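Local atomic coordinates of EH1AB1 (Metagenome, PDB entry 6RKY), a protein that probably hydrolyses carboxylic esters as a serine hydrolase of the alpha/beta hydrolase fold, here with a hexyl-phosphorus ligand held in its pocket. Residues L41-G46 and M229-E234; Y99-G104 and I131-A136; N22-M27 and E220-S225. One frame throughout, in Å; residues are numbered along the deposited sequence.

Contact 1: L41-G46 and M229-E234. With ZK8 (hexyl-[2-(3-oxidanylpyridin-2-yl)pyridin-3-yl]oxy-phosphinic acid), chain F.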
loop_
_atom_site.group_PDB
_atom_site.type_symbol
_atom_site.label_atom_id
_atom_site.label_comp_id
_atom_site.label_asym_id
_atom_site.label_seq_id
_atom_site.Cartn_x
_atom_site.Cartn_y
_atom_site.Cartn_z
ATOM N N LEU A 41 22.837 -16.038 26.621
ATOM C CA LEU A 41 23.744 -14.963 27.121
ATOM C C LEU A 41 22.996 -14.055 28.100
ATOM O O LEU A 41 21.782 -13.946 28.030
ATOM C CB LEU A 41 24.258 -14.166 25.918
ATOM C CG LEU A 41 25.082 -14.956 24.899
ATOM C CD1 LEU A 41 25.206 -14.206 23.578
ATOM C CD2 LEU A 41 26.461 -15.284 25.459
ATOM N N PRO A 42 23.672 -13.380 29.059
ATOM C CA PRO A 42 23.049 -12.275 29.799
ATOM C C PRO A 42 22.718 -11.084 28.876
ATOM O O PRO A 42 23.345 -10.948 27.828
ATOM C CB PRO A 42 24.096 -11.885 30.855
ATOM C CG PRO A 42 25.061 -13.062 30.905
ATOM C CD PRO A 42 25.043 -13.660 29.513
ATOM N N HIS A 43 21.753 -10.250 29.276
ATOM C CA HIS A 43 21.110 -9.226 28.402
ATOM C C HIS A 43 22.153 -8.235 27.861
ATOM O O HIS A 43 22.172 -8.021 26.632
ATOM C CB HIS A 43 19.937 -8.543 29.117
ATOM C CG HIS A 43 18.787 -9.461 29.374
ATOM N ND1 HIS A 43 18.329 -9.740 30.653
ATOM C CD2 HIS A 43 18.007 -10.176 28.530
ATOM C CE1 HIS A 43 17.315 -10.578 30.583
ATOM N NE2 HIS A 43 17.100 -10.870 29.291
ATOM N N ALA A 44 23.002 -7.671 28.726
ATOM C CA ALA A 44 24.016 -6.649 28.364
ATOM C C ALA A 44 25.057 -7.230 27.392
ATOM O O ALA A 44 25.470 -6.517 26.453
ATOM C CB ALA A 44 24.675 -6.111 29.605
ATOM N N VAL A 45 25.486 -8.473 27.610
ATOM C CA VAL A 45 26.541 -9.136 26.784
ATOM C C VAL A 45 25.951 -9.486 25.411
ATOM O O VAL A 45 26.613 -9.216 24.398
ATOM C CB VAL A 45 27.132 -10.363 27.505
ATOM C CG1 VAL A 45 27.940 -11.259 26.569
ATOM C CG2 VAL A 45 27.982 -9.918 28.695
ATOM N N GLY A 46 24.756 -10.076 25.394
ATOM C CA GLY A 46 24.026 -10.439 24.162
ATOM C C GLY A 46 23.743 -9.229 23.289
ATOM O O GLY A 46 23.824 -9.371 22.057
ATOM N N MET A 229 11.822 -14.224 22.157
ATOM C CA MET A 229 10.699 -13.396 22.653
ATOM C C MET A 229 10.574 -13.531 24.177
ATOM O O MET A 229 10.227 -12.543 24.824
ATOM C CB MET A 229 9.400 -13.770 21.936
ATOM C CG MET A 229 9.257 -13.038 20.597
ATOM S SD MET A 229 7.977 -13.663 19.474
ATOM C CE MET A 229 6.768 -14.343 20.610
ATOM N N ASP A 230 10.882 -14.696 24.739
ATOM C CA ASP A 230 10.863 -14.927 26.210
ATOM C C ASP A 230 12.032 -14.153 26.842
ATOM O O ASP A 230 11.851 -13.508 27.909
ATOM C CB ASP A 230 10.924 -16.420 26.544
ATOM C CG ASP A 230 9.694 -17.219 26.128
ATOM O OD1 ASP A 230 9.811 -18.458 26.025
ATOM O OD2 ASP A 230 8.625 -16.615 25.912
ATOM N N TRP A 231 13.190 -14.209 26.187
ATOM C CA TRP A 231 14.436 -13.519 26.613
ATOM C C TRP A 231 14.196 -12.002 26.684
ATOM O O TRP A 231 14.581 -11.403 27.711
ATOM C CB TRP A 231 15.565 -13.898 25.655
ATOM C CG TRP A 231 16.935 -13.446 26.040
ATOM C CD1 TRP A 231 17.798 -14.053 26.911
ATOM C CD2 TRP A 231 17.650 -12.333 25.483
ATOM N NE1 TRP A 231 18.988 -13.378 26.947
ATOM C CE2 TRP A 231 18.929 -12.325 26.080
ATOM C CE3 TRP A 231 17.330 -11.340 24.553
ATOM C CZ2 TRP A 231 19.881 -11.359 25.772
ATOM C CZ3 TRP A 231 18.272 -10.383 24.248
ATOM C CH2 TRP A 231 19.527 -10.390 24.855
ATOM N N PHE A 232 13.554 -11.407 25.665
ATOM C CA PHE A 232 13.161 -9.975 25.669
ATOM C C PHE A 232 12.166 -9.718 26.803
ATOM O O PHE A 232 12.312 -8.718 27.515
ATOM C CB PHE A 232 12.558 -9.527 24.337
ATOM C CG PHE A 232 13.512 -9.584 23.171
ATOM C CD1 PHE A 232 14.761 -8.995 23.245
ATOM C CD2 PHE A 232 13.150 -10.220 21.992
ATOM C CE1 PHE A 232 15.637 -9.061 22.176
ATOM C CE2 PHE A 232 14.024 -10.280 20.918
ATOM C CZ PHE A 232 15.270 -9.703 21.013
ATOM N N TRP A 233 11.182 -10.607 26.947
ATOM C CA TRP A 233 10.082 -10.507 27.941
ATOM C C TRP A 233 10.647 -10.528 29.373
ATOM O O TRP A 233 10.263 -9.635 30.171
ATOM C CB TRP A 233 9.042 -11.611 27.713
ATOM C CG TRP A 233 7.743 -11.288 28.377
ATOM C CD1 TRP A 233 7.280 -11.759 29.575
ATOM C CD2 TRP A 233 6.771 -10.338 27.906
ATOM N NE1 TRP A 233 6.075 -11.178 29.870
ATOM C CE2 TRP A 233 5.732 -10.311 28.862
ATOM C CE3 TRP A 233 6.678 -9.519 26.772
ATOM C CZ2 TRP A 233 4.609 -9.500 28.705
ATOM C CZ3 TRP A 233 5.570 -8.712 26.619
ATOM C CH2 TRP A 233 4.545 -8.713 27.570
ATOM N N GLU A 234 11.518 -11.494 29.679
ATOM C CA GLU A 234 12.270 -11.590 30.965
ATOM C C GLU A 234 12.738 -10.185 31.376
ATOM O O GLU A 234 12.518 -9.805 32.554
ATOM C CB GLU A 234 13.452 -12.565 30.846
ATOM C CG GLU A 234 13.147 -13.981 31.347
ATOM C CD GLU A 234 13.896 -15.151 30.701
ATOM O OE1 GLU A 234 15.103 -15.009 30.385
ATOM O OE2 GLU A 234 13.264 -16.219 30.515
HETATM C C10 ZK8 F . 15.398 -6.287 13.620
HETATM C C11 ZK8 F . 14.231 -5.604 13.959
HETATM C C12 ZK8 F . 13.480 -5.997 15.078
HETATM C C13 ZK8 F . 15.631 -8.864 16.159
HETATM C C14 ZK8 F . 15.083 -9.626 17.229
HETATM C C15 ZK8 F . 15.797 -10.701 17.778
HETATM C C16 ZK8 F . 17.072 -11.039 17.286
HETATM C C17 ZK8 F . 17.628 -10.298 16.234
HETATM P P01 ZK8 F . 11.645 -6.717 17.386
HETATM C C01 ZK8 F . 10.615 -8.091 17.879
HETATM C C07 ZK8 F . 13.864 -7.095 15.882
HETATM N N01 ZK8 F . 15.665 -7.286 14.444
HETATM C C02 ZK8 F . 10.165 -8.116 19.335
HETATM C C08 ZK8 F . 15.069 -7.798 15.524
HETATM N N02 ZK8 F . 16.844 -9.311 15.813
HETATM O O02 ZK8 F . 13.805 -9.353 17.786
HETATM C C03 ZK8 F . 8.643 -8.147 19.507
HETATM O O03 ZK8 F . 13.041 -7.482 17.019
HETATM C C04 ZK8 F . 8.253 -8.601 20.918
HETATM C C05 ZK8 F . 7.888 -7.415 21.826
HETATM C C06 ZK8 F . 8.474 -7.600 23.224
HETATM O O1 ZK8 F . 11.707 -5.607 18.402
#
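His43, in the first turn of helix 43-55, and Trp231, in helix 226-236, are the residues at which the two backbones come nearest, CA to CA 8.1 Å, and long flat side chains bridge that gap. The indole of Trp231 reaches across to the loop that leads into helix 43-55. There its NE1 donates to Leu41 O at 3.0 Å; the bond is fairly straight (158° at the hydrogen), lies in the indole plane and meets the carbonyl nearly end-on. Trp231 carries its ring outward from its own helix because CG is anti to the backbone N (chi1 -172°). His43 answers in the other direction: its NE2 donates to Trp231 O at 3.0 Å, a more bent bond, with the donor tilted away from the carbonyl plane. The two side chains thus slide past each other head to tail, with one ring nitrogen of each bonded to a backbone oxygen of the facing segment. Between them the imidazole turns an edge to one indole face, CD2 of His43 standing 3.4 Å from CE2 of Trp231. This edge-to-face pair is inclined, its planes 52° apart and the centroids of the imidazole and the five-membered indole ring separated by 4.5 Å. Pro42 occupies the N-cap position, and Gly46, whose N bonds back to Pro42 O at 2.9 Å, turns a bare backbone toward the six-membered indole ring. Another side of helix 226-236 faces the pocket: the edge of Phe232 meets the ligand, CZ 3.4 Å from ZK8 C15, and Trp233 turns an edge toward the end of the hexyl chain. An N-terminal helix packed against a helix inserted between strands 199-202 and 262-267 is consistent with the cap of hormone-sensitive-lipase-like esterases.

Contact 2: Y99-G104 and I131-A136. With ZK8 (hexyl-[2-(3-oxidanylpyridin-2-yl)pyridin-3-yl]oxy-phosphinic acid), chain F.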
loop_
_atom_site.group_PDB
_atom_site.type_symbol
_atom_site.label_atom_id
_atom_site.label_comp_id
_atom_site.label_asym_id
_atom_site.label_seq_id
_atom_site.Cartn_x
_atom_site.Cartn_y
_atom_site.Cartn_z
ATOM N N TYR A 99 11.279 7.884 13.903
ATOM C CA TYR A 99 11.477 6.428 13.684
ATOM C C TYR A 99 12.002 5.770 14.948
ATOM O O TYR A 99 13.041 6.203 15.441
ATOM C CB TYR A 99 12.452 6.134 12.548
ATOM C CG TYR A 99 12.541 4.671 12.188
ATOM C CD1 TYR A 99 13.537 3.864 12.716
ATOM C CD2 TYR A 99 11.620 4.090 11.336
ATOM C CE1 TYR A 99 13.623 2.519 12.393
ATOM C CE2 TYR A 99 11.676 2.741 11.013
ATOM C CZ TYR A 99 12.688 1.955 11.536
ATOM O OH TYR A 99 12.770 0.627 11.221
ATOM N N TYR A 100 11.296 4.741 15.429
ATOM C CA TYR A 100 11.653 3.972 16.647
ATOM C C TYR A 100 12.185 2.589 16.235
ATOM O O TYR A 100 11.405 1.746 15.747
ATOM C CB TYR A 100 10.442 3.871 17.562
ATOM C CG TYR A 100 9.811 5.182 17.952
ATOM C CD1 TYR A 100 10.390 6.012 18.896
ATOM C CD2 TYR A 100 8.609 5.579 17.406
ATOM C CE1 TYR A 100 9.806 7.215 19.252
ATOM C CE2 TYR A 100 8.007 6.775 17.761
ATOM C CZ TYR A 100 8.601 7.592 18.693
ATOM O OH TYR A 100 7.988 8.759 19.047
ATOM N N HIS A 101 13.489 2.358 16.403
ATOM C CA HIS A 101 14.153 1.085 16.020
ATOM C C HIS A 101 13.502 -0.074 16.781
ATOM O O HIS A 101 12.789 0.202 17.741
ATOM C CB HIS A 101 15.667 1.168 16.258
ATOM C CG HIS A 101 16.027 1.219 17.706
ATOM N ND1 HIS A 101 16.160 0.081 18.459
ATOM C CD2 HIS A 101 16.249 2.263 18.537
ATOM C CE1 HIS A 101 16.466 0.421 19.696
ATOM N NE2 HIS A 101 16.511 1.756 19.771
ATOM N N GLY A 102 13.723 -1.312 16.330
ATOM C CA GLY A 102 13.257 -2.544 16.989
ATOM C C GLY A 102 14.376 -3.243 17.759
ATOM O O GLY A 102 15.527 -2.769 17.705
ATOM N N GLY A 103 14.048 -4.363 18.417
ATOM C CA GLY A 103 14.943 -5.165 19.278
ATOM C C GLY A 103 14.278 -5.589 20.586
ATOM O O GLY A 103 15.003 -5.806 21.572
ATOM N N GLY A 104 12.952 -5.705 20.621
ATOM C CA GLY A 104 12.193 -6.158 21.807
ATOM C C GLY A 104 12.402 -5.275 23.035
ATOM O O GLY A 104 12.335 -5.811 24.144
ATOM N N ILE A 131 15.232 7.881 17.008
ATOM C CA ILE A 131 15.204 8.132 18.477
ATOM C C ILE A 131 15.922 7.003 19.211
ATOM O O ILE A 131 15.682 5.825 18.912
ATOM C CB ILE A 131 13.757 8.277 18.967
ATOM C CG1 ILE A 131 13.043 9.407 18.221
ATOM C CG2 ILE A 131 13.713 8.444 20.483
ATOM C CD1 ILE A 131 13.785 10.723 18.242
ATOM N N ASP A 132 16.655 7.395 20.257
ATOM C CA ASP A 132 17.441 6.451 21.083
ATOM C C ASP A 132 16.834 6.389 22.484
ATOM O O ASP A 132 17.291 7.135 23.390
ATOM C CB ASP A 132 18.881 6.926 21.096
ATOM C CG ASP A 132 19.920 5.822 20.978
ATOM O OD1 ASP A 132 19.539 4.675 20.648
ATOM O OD2 ASP A 132 21.120 6.130 21.183
ATOM N N TYR A 133 15.813 5.555 22.644
ATOM C CA TYR A 133 15.001 5.425 23.879
ATOM C C TYR A 133 15.736 4.506 24.859
ATOM O O TYR A 133 16.655 3.781 24.478
ATOM C CB TYR A 133 13.599 4.936 23.515
ATOM C CG TYR A 133 13.546 3.705 22.645
ATOM C CD1 TYR A 133 13.464 3.792 21.263
ATOM C CD2 TYR A 133 13.573 2.442 23.211
ATOM C CE1 TYR A 133 13.410 2.658 20.465
ATOM C CE2 TYR A 133 13.508 1.297 22.436
ATOM C CZ TYR A 133 13.419 1.402 21.059
ATOM O OH TYR A 133 13.360 0.235 20.346
ATOM N N ARG A 134 15.331 4.557 26.122
ATOM C CA ARG A 134 15.912 3.722 27.202
ATOM C C ARG A 134 15.530 2.255 26.963
ATOM O O ARG A 134 14.378 1.999 26.533
ATOM C CB ARG A 134 15.428 4.216 28.563
ATOM C CG ARG A 134 16.172 5.440 29.076
ATOM C CD ARG A 134 15.604 5.885 30.409
ATOM N NE ARG A 134 14.275 6.456 30.233
ATOM C CZ ARG A 134 13.290 6.429 31.135
ATOM N NH1 ARG A 134 13.475 5.852 32.310
ATOM N NH2 ARG A 134 12.120 6.982 30.852
ATOM N N LEU A 135 16.461 1.334 27.231
ATOM C CA LEU A 135 16.274 -0.125 27.009
ATOM C C LEU A 135 16.188 -0.850 28.352
ATOM O O LEU A 135 16.758 -0.335 29.357
ATOM C CB LEU A 135 17.445 -0.663 26.187
ATOM C CG LEU A 135 17.647 0.025 24.833
ATOM C CD1 LEU A 135 18.986 -0.344 24.232
ATOM C CD2 LEU A 135 16.519 -0.313 23.866
ATOM N N ALA A 136 15.506 -2.001 28.343
ATOM C CA ALA A 136 15.466 -2.999 29.434
ATOM C C ALA A 136 16.643 -3.962 29.267
ATOM O O ALA A 136 17.119 -4.153 28.152
ATOM C CB ALA A 136 14.145 -3.717 29.388
HETATM C C10 ZK8 F . 15.398 -6.287 13.620
HETATM C C11 ZK8 F . 14.231 -5.604 13.959
HETATM C C12 ZK8 F . 13.480 -5.997 15.078
HETATM C C13 ZK8 F . 15.631 -8.864 16.159
HETATM C C14 ZK8 F . 15.083 -9.626 17.229
HETATM C C15 ZK8 F . 15.797 -10.701 17.778
HETATM C C16 ZK8 F . 17.072 -11.039 17.286
HETATM C C17 ZK8 F . 17.628 -10.298 16.234
HETATM P P01 ZK8 F . 11.645 -6.717 17.386
HETATM C C01 ZK8 F . 10.615 -8.091 17.879
HETATM C C07 ZK8 F . 13.864 -7.095 15.882
HETATM N N01 ZK8 F . 15.665 -7.286 14.444
HETATM C C02 ZK8 F . 10.165 -8.116 19.335
HETATM C C08 ZK8 F . 15.069 -7.798 15.524
HETATM N N02 ZK8 F . 16.844 -9.311 15.813
HETATM O O02 ZK8 F . 13.805 -9.353 17.786
HETATM C C03 ZK8 F . 8.643 -8.147 19.507
HETATM O O03 ZK8 F . 13.041 -7.482 17.019
HETATM C C04 ZK8 F . 8.253 -8.601 20.918
HETATM C C05 ZK8 F . 7.888 -7.415 21.826
HETATM C C06 ZK8 F . 8.474 -7.600 23.224
HETATM O O1 ZK8 F . 11.707 -5.607 18.402
#
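The rings of His101 and Tyr133 form an offset stack, planes 10° apart and centroids 4.3 Å apart, with the phenol end over one imidazole face and CE1 of Tyr133 3.3 Å from NE2 of His101. At the imidazole edge lie Ile131 O and Leu135 CD2, while His101 O sits in plane at the edge of the tyrosine ring. His101 opens the HGGG sequence that follows strand 94-100, the oxyanion-hole motif of hormone-sensitive-lipase-like esterases; strand 127-132 lies beside strand 94-100 as the next strand of a beta-alpha-beta unit. Tyr133 OH donates to His101 O at 2.7 Å, from above the carbonyl plane. With chi1 at 69°, His101 has CG between its backbone N and carbonyl carbon, folding the ring back so that ND1 donates to Gly102 O at 3.0 Å, almost straight (169°). Were His101 replaced by an alanine, Gly102 O would probably lose this bond and the Tyr133 ring its stacking partner, and the glycine loop would be freer to shift. Back along the strands, Ile131 N bonds to Tyr99 O at 3.2 Å, and Tyr100 and Ile131 lie side by side, CE1 to CG1 4.0 Å. Beyond the stack, two backbone donors converge on one ligand oxygen: Gly103 N reaches ZK8 O1 at 2.7 Å, and Gly104 N at 2.5 Å.

Contact 3: N22-M27 and E220-S225. With ZK8 (hexyl-[2-(3-oxidanylpyridin-2-yl)pyridin-3-yl]oxy-phosphinic acid), chain F.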
loop_
_atom_site.group_PDB
_atom_site.type_symbol
_atom_site.label_atom_id
_atom_site.label_comp_id
_atom_site.label_asym_id
_atom_site.label_seq_id
_atom_site.Cartn_x
_atom_site.Cartn_y
_atom_site.Cartn_z
ATOM N N ASN A 22 18.161 -19.301 1.923
ATOM C CA ASN A 22 19.641 -19.203 1.927
ATOM C C ASN A 22 20.106 -18.580 3.244
ATOM O O ASN A 22 21.073 -19.113 3.824
ATOM C CB ASN A 22 20.160 -18.411 0.726
ATOM C CG ASN A 22 21.671 -18.377 0.650
ATOM O OD1 ASN A 22 22.316 -19.420 0.646
ATOM N ND2 ASN A 22 22.241 -17.189 0.591
ATOM N N LEU A 23 19.457 -17.502 3.710
ATOM C CA LEU A 23 19.885 -16.793 4.947
ATOM C C LEU A 23 19.612 -17.669 6.171
ATOM O O LEU A 23 20.467 -17.687 7.064
ATOM C CB LEU A 23 19.183 -15.444 5.098
ATOM C CG LEU A 23 19.496 -14.714 6.415
ATOM C CD1 LEU A 23 20.986 -14.429 6.546
ATOM C CD2 LEU A 23 18.714 -13.414 6.545
ATOM N N LEU A 24 18.454 -18.324 6.250
ATOM C CA LEU A 24 18.142 -19.219 7.398
ATOM C C LEU A 24 19.171 -20.364 7.444
ATOM O O LEU A 24 19.566 -20.730 8.554
ATOM C CB LEU A 24 16.704 -19.736 7.287
ATOM C CG LEU A 24 15.605 -18.699 7.508
ATOM C CD1 LEU A 24 14.233 -19.301 7.206
ATOM C CD2 LEU A 24 15.655 -18.116 8.920
ATOM N N ASP A 25 19.612 -20.857 6.283
ATOM C CA ASP A 25 20.649 -21.923 6.140
ATOM C C ASP A 25 22.012 -21.424 6.645
ATOM O O ASP A 25 22.677 -22.194 7.360
ATOM C CB ASP A 25 20.771 -22.419 4.691
ATOM C CG ASP A 25 19.652 -23.356 4.258
ATOM O OD1 ASP A 25 18.903 -23.824 5.144
ATOM O OD2 ASP A 25 19.525 -23.605 3.040
ATOM N N LEU A 26 22.424 -20.207 6.263
ATOM C CA LEU A 26 23.688 -19.578 6.745
ATOM C C LEU A 26 23.643 -19.440 8.274
ATOM O O LEU A 26 24.668 -19.698 8.918
ATOM C CB LEU A 26 23.904 -18.216 6.070
ATOM C CG LEU A 26 24.398 -18.278 4.624
ATOM C CD1 LEU A 26 24.204 -16.949 3.910
ATOM C CD2 LEU A 26 25.860 -18.699 4.571
ATOM N N MET A 27 22.498 -19.047 8.828
ATOM C CA MET A 27 22.306 -18.863 10.292
ATOM C C MET A 27 22.416 -20.213 11.000
ATOM O O MET A 27 23.046 -20.255 12.054
ATOM C CB MET A 27 20.943 -18.244 10.608
ATOM C CG MET A 27 20.932 -16.739 10.467
ATOM S SD MET A 27 19.259 -16.138 10.686
ATOM C CE MET A 27 19.474 -14.414 10.248
ATOM N N GLU A 220 9.667 -21.534 15.959
ATOM C CA GLU A 220 11.034 -22.124 15.802
ATOM C C GLU A 220 11.494 -22.044 14.342
ATOM O O GLU A 220 10.717 -22.431 13.461
ATOM C CB GLU A 220 11.072 -23.598 16.229
ATOM C CG GLU A 220 11.086 -23.830 17.736
ATOM C CD GLU A 220 9.729 -23.965 18.411
ATOM O OE1 GLU A 220 8.713 -24.110 17.690
ATOM O OE2 GLU A 220 9.693 -23.933 19.665
ATOM N N GLY A 221 12.724 -21.577 14.109
ATOM C CA GLY A 221 13.461 -21.756 12.839
ATOM C C GLY A 221 13.188 -20.671 11.800
ATOM O O GLY A 221 13.523 -20.882 10.631
ATOM N N TYR A 222 12.642 -19.532 12.219
ATOM C CA TYR A 222 12.290 -18.392 11.337
ATOM C C TYR A 222 12.882 -17.106 11.921
ATOM O O TYR A 222 12.192 -16.068 11.913
ATOM C CB TYR A 222 10.773 -18.356 11.132
ATOM C CG TYR A 222 10.258 -19.534 10.351
ATOM C CD1 TYR A 222 9.461 -20.506 10.935
ATOM C CD2 TYR A 222 10.616 -19.707 9.024
ATOM C CE1 TYR A 222 9.009 -21.604 10.211
ATOM C CE2 TYR A 222 10.185 -20.793 8.284
ATOM C CZ TYR A 222 9.369 -21.747 8.875
ATOM O OH TYR A 222 8.924 -22.814 8.138
ATOM N N PHE A 223 14.139 -17.189 12.370
ATOM C CA PHE A 223 14.978 -16.078 12.898
ATOM C C PHE A 223 14.412 -15.586 14.237
ATOM O O PHE A 223 15.077 -15.843 15.268
ATOM C CB PHE A 223 15.125 -14.960 11.862
ATOM C CG PHE A 223 16.005 -13.816 12.303
ATOM C CD1 PHE A 223 15.510 -12.519 12.343
ATOM C CD2 PHE A 223 17.314 -14.039 12.708
ATOM C CE1 PHE A 223 16.309 -11.473 12.773
ATOM C CE2 PHE A 223 18.110 -12.991 13.141
ATOM C CZ PHE A 223 17.611 -11.709 13.164
ATOM N N LEU A 224 13.251 -14.915 14.239
ATOM C CA LEU A 224 12.561 -14.557 15.504
ATOM C C LEU A 224 11.815 -15.796 16.012
ATOM O O LEU A 224 10.810 -16.208 15.375
ATOM C CB LEU A 224 11.611 -13.366 15.318
ATOM C CG LEU A 224 10.907 -12.890 16.599
ATOM C CD1 LEU A 224 11.921 -12.587 17.695
ATOM C CD2 LEU A 224 10.006 -11.688 16.359
ATOM N N SER A 225 12.319 -16.363 17.107
ATOM C CA SER A 225 11.795 -17.572 17.785
ATOM C C SER A 225 11.112 -17.188 19.103
ATOM O O SER A 225 11.258 -16.029 19.526
ATOM C CB SER A 225 12.911 -18.539 18.019
ATOM O OG SER A 225 13.827 -18.011 18.966
HETATM C C10 ZK8 F . 15.398 -6.287 13.620
HETATM C C11 ZK8 F . 14.231 -5.604 13.959
HETATM C C12 ZK8 F . 13.480 -5.997 15.078
HETATM C C13 ZK8 F . 15.631 -8.864 16.159
HETATM C C14 ZK8 F . 15.083 -9.626 17.229
HETATM C C15 ZK8 F . 15.797 -10.701 17.778
HETATM C C16 ZK8 F . 17.072 -11.039 17.286
HETATM C C17 ZK8 F . 17.628 -10.298 16.234
HETATM P P01 ZK8 F . 11.645 -6.717 17.386
HETATM C C01 ZK8 F . 10.615 -8.091 17.879
HETATM C C07 ZK8 F . 13.864 -7.095 15.882
HETATM N N01 ZK8 F . 15.665 -7.286 14.444
HETATM C C02 ZK8 F . 10.165 -8.116 19.335
HETATM C C08 ZK8 F . 15.069 -7.798 15.524
HETATM N N02 ZK8 F . 16.844 -9.311 15.813
HETATM O O02 ZK8 F . 13.805 -9.353 17.786
HETATM C C03 ZK8 F . 8.643 -8.147 19.507
HETATM O O03 ZK8 F . 13.041 -7.482 17.019
HETATM C C04 ZK8 F . 8.253 -8.601 20.918
HETATM C C05 ZK8 F . 7.888 -7.415 21.826
HETATM C C06 ZK8 F . 8.474 -7.600 23.224
HETATM O O1 ZK8 F . 11.707 -5.607 18.402
#
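Met27 of helix 18-33 reaches Phe223 of the loop before helix 226-236 in a Met-aromatic contact at the rim of the ligand pocket of this alpha/beta hydrolase. Its CB points toward the loop; CG stands anti to the carbonyl carbon (chi1 -83°), and from it the chain runs extended to the methyl (chi3 -172°). Neither carbon touches Phe223; they serve as the arm. SD is the first atom to arrive, 3.5 Å from Phe223 CD2. It lies obliquely to the ring, 4.7 Å from the centroid and 62° off the normal. The terminal methyl ends the approach, CE lying 3.3 Å from CD2 of Phe223 and next to CE2, so sulfur and methyl both bear on the same flank of the phenyl group. One helical turn earlier, Leu24 supplies the second hold by spreading its two methyls over the loop backbone. CD1 lies 3.8 Å from Gly221 O and also touches the ring of Tyr222 obliquely, while CD2 rests 3.9 Å from Phe223 N. Tyr222 turns its CB away from the helix, and its ring meets those of Phe218 and Tyr269. No hydrogen bond joins 22-27 to 220-225; the contact is made by van der Waals and sulfur-aromatic packing. Gly221 takes a positive phi in the turn, which favours a residue without a side chain. The loop in turn contacts the ligand with two neighbouring residues. Leu224, whose side chain also touches His300 of the likely catalytic triad, places CD1 3.7 Å from ZK8 O02; Phe223, meeting Met27 through CD2, brings CZ to 3.4 Å from ZK8 C17.

Overall arrangement
Contact 2 is buried, where strands 94-100 and 127-132 run out into loops; contacts 1 and 3 lie near the surface, each tying an N-terminal helix to the region between strands 199-202 and 262-267. There the two meet, Met229 CG packing on Leu224 CD1, and their segments alternate along the chain. Contact 2 falls within the chain spans both close; it touches contact 1, Phe232 CE1 lying 3.4 Å from Gly103 O, but stays about 8 Å from contact 3 at nearest atoms. Contact 1 pairs ring N-H donors with carbonyls beside edge-to-face rings; contact 2 combines an offset stack, a hydroxyl bond and a strand bond; contact 3 is apolar and sulfur-aromatic, without hydrogen bonds. All three border the ligand.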